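Long-range contact in ABC transporter periplasmic peptide-binding protein (PDB 4QFL), which binds dipeptides such as Ala-Phe in the periplasm, probably delivering them to an ABC transporter for uptake: residues Gln29-Tyr33 and Leu529-Lys534. Residues are numbered along the deposited sequence; the frame is centred on the assembly and turned at random.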
loop_
_atom_site.group_PDB
_atom_site.type_symbol
_atom_site.label_atom_id
_atom_site.label_comp_id
_atom_site.label_asym_id
_atom_site.label_seq_id
_atom_site.Cartn_x
_atom_site.Cartn_y
_atom_site.Cartn_z
ATOM N N GLN A 29 -26.155 -11.583 -12.217
ATOM C CA GLN A 29 -25.840 -11.865 -10.816
ATOM C C GLN A 29 -24.819 -10.881 -10.233
ATOM O O GLN A 29 -24.179 -10.104 -10.959
ATOM C CB GLN A 29 -25.356 -13.315 -10.625
ATOM C CG GLN A 29 -26.385 -14.256 -9.981
ATOM C CD GLN A 29 -26.851 -13.768 -8.617
ATOM O OE1 GLN A 29 -26.048 -13.297 -7.811
ATOM N NE2 GLN A 29 -28.154 -13.870 -8.358
ATOM N N GLY A 30 -24.681 -10.926 -8.913
ATOM C CA GLY A 30 -23.794 -10.026 -8.216
ATOM C C GLY A 30 -22.676 -10.771 -7.533
ATOM O O GLY A 30 -22.646 -11.992 -7.521
ATOM N N LEU A 31 -21.741 -10.016 -6.978
ATOM C CA LEU A 31 -20.656 -10.577 -6.209
ATOM C C LEU A 31 -20.637 -9.838 -4.892
ATOM O O LEU A 31 -20.845 -8.638 -4.862
ATOM C CB LEU A 31 -19.330 -10.406 -6.950
ATOM C CG LEU A 31 -18.085 -11.035 -6.313
ATOM C CD1 LEU A 31 -16.999 -11.218 -7.338
ATOM C CD2 LEU A 31 -17.565 -10.195 -5.155
ATOM N N VAL A 32 -20.432 -10.574 -3.803
ATOM C CA VAL A 32 -20.262 -9.994 -2.474
ATOM C C VAL A 32 -18.857 -10.286 -1.925
ATOM O O VAL A 32 -18.460 -11.437 -1.755
ATOM C CB VAL A 32 -21.321 -10.501 -1.488
ATOM C CG1 VAL A 32 -21.101 -9.879 -0.120
ATOM C CG2 VAL A 32 -22.714 -10.180 -2.006
ATOM N N TYR A 33 -18.117 -9.212 -1.671
ATOM C CA TYR A 33 -16.727 -9.252 -1.248
ATOM C C TYR A 33 -16.673 -8.868 0.228
ATOM O O TYR A 33 -17.148 -7.799 0.616
ATOM C CB TYR A 33 -15.943 -8.246 -2.096
ATOM C CG TYR A 33 -14.449 -8.168 -1.860
ATOM C CD1 TYR A 33 -13.928 -7.497 -0.751
ATOM C CD2 TYR A 33 -13.553 -8.726 -2.766
ATOM C CE1 TYR A 33 -12.556 -7.404 -0.543
ATOM C CE2 TYR A 33 -12.185 -8.639 -2.567
ATOM C CZ TYR A 33 -11.691 -7.975 -1.460
ATOM O OH TYR A 33 -10.329 -7.884 -1.258
ATOM N N LEU A 529 -11.193 -6.566 -9.297
ATOM C CA LEU A 529 -12.373 -7.345 -9.666
ATOM C C LEU A 529 -12.868 -6.937 -11.046
ATOM O O LEU A 529 -13.989 -7.246 -11.424
ATOM C CB LEU A 529 -13.494 -7.156 -8.644
ATOM C CG LEU A 529 -13.206 -7.489 -7.175
ATOM C CD1 LEU A 529 -14.454 -7.267 -6.332
ATOM C CD2 LEU A 529 -12.688 -8.906 -6.996
ATOM N N ALA A 530 -12.018 -6.238 -11.788
ATOM C CA ALA A 530 -12.346 -5.767 -13.128
ATOM C C ALA A 530 -12.808 -6.883 -14.064
ATOM O O ALA A 530 -13.677 -6.666 -14.909
ATOM C CB ALA A 530 -11.157 -5.030 -13.738
ATOM N N ASN A 531 -12.217 -8.067 -13.925
ATOM C CA ASN A 531 -12.559 -9.196 -14.793
ATOM C C ASN A 531 -13.316 -10.311 -14.089
ATOM O O ASN A 531 -13.505 -11.395 -14.640
ATOM C CB ASN A 531 -11.308 -9.774 -15.449
ATOM C CG ASN A 531 -10.715 -8.847 -16.476
ATOM O OD1 ASN A 531 -11.229 -8.723 -17.595
ATOM N ND2 ASN A 531 -9.628 -8.183 -16.108
ATOM N N ALA A 532 -13.753 -10.039 -12.869
ATOM C CA ALA A 532 -14.496 -11.026 -12.093
ATOM C C ALA A 532 -15.823 -11.390 -12.754
ATOM O O ALA A 532 -16.446 -10.567 -13.427
ATOM C CB ALA A 532 -14.740 -10.511 -10.686
ATOM N N ARG A 533 -16.247 -12.634 -12.543
ATOM C CA ARG A 533 -17.557 -13.114 -12.981
ATOM C C ARG A 533 -17.971 -14.325 -12.152
ATOM O O ARG A 533 -17.136 -14.942 -11.495
ATOM C CB ARG A 533 -17.536 -13.490 -14.463
ATOM C CG ARG A 533 -16.305 -14.274 -14.893
ATOM C CD ARG A 533 -16.473 -14.805 -16.297
ATOM N NE ARG A 533 -17.431 -15.904 -16.339
ATOM C CZ ARG A 533 -18.494 -15.950 -17.133
ATOM N NH1 ARG A 533 -18.753 -14.946 -17.970
ATOM N NH2 ARG A 533 -19.298 -17.008 -17.090
ATOM N N LYS A 534 -19.256 -14.671 -12.180
ATOM C CA LYS A 534 -19.722 -15.869 -11.479
ATOM C C LYS A 534 -20.172 -16.998 -12.413
ATOM O O LYS A 534 -20.219 -16.826 -13.628
ATOM C CB LYS A 534 -20.801 -15.521 -10.438
ATOM C CG LYS A 534 -20.211 -15.036 -9.116
ATOM C CD LYS A 534 -21.176 -14.201 -8.282
ATOM C CE LYS A 534 -22.175 -15.068 -7.543
ATOM N NZ LYS A 534 -23.021 -14.283 -6.595
#
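Leu31 and Tyr33 both hold CG opposite the backbone N (chi1 -176° and -177°), which carries the two side chains from one face of strand 30-35 to the apolar residues of 529-534. CD1 of Leu31 meets CB of Ala532 at 4.1 Å, while its other methyl, CD2, packs more loosely against Leu529 CD1 at 4.4 Å. Leu529 CD1 also comes obliquely to the Tyr33 ring, 4.0 Å from Tyr33 CD2. In this periplasmic solute-binding fold, strand 30-35 lies in a sheet between the parallel strands 241-246 and 264-266, and the C-terminal segment crosses its face. Leu242 and Tyr244 of strand 241-246 also touch Leu529. The type I turn Leu529-Ala532 is closed by the hydrogen bond from Ala532 N to Leu529 O (3.2 Å). At the outer end, Lys534 bends at chi3 (79°); its CD packs 4.2 Å from Leu31 CA, and NZ lies near Gly30 O, whose modelled position is doubtful. NZ also makes a long, weak ion pair with Asp263 and donates a weak bond to Gln29 OE1, 3.4 Å, an oxygen that accepts a hydrogen bond from Gly30 N at 3.0 Å, the donor above its carbonyl plane. A methionine replacing Lys534 would probably deprive Gln29 OE1 of this weak second donor and Asp263 of its distant positive partner.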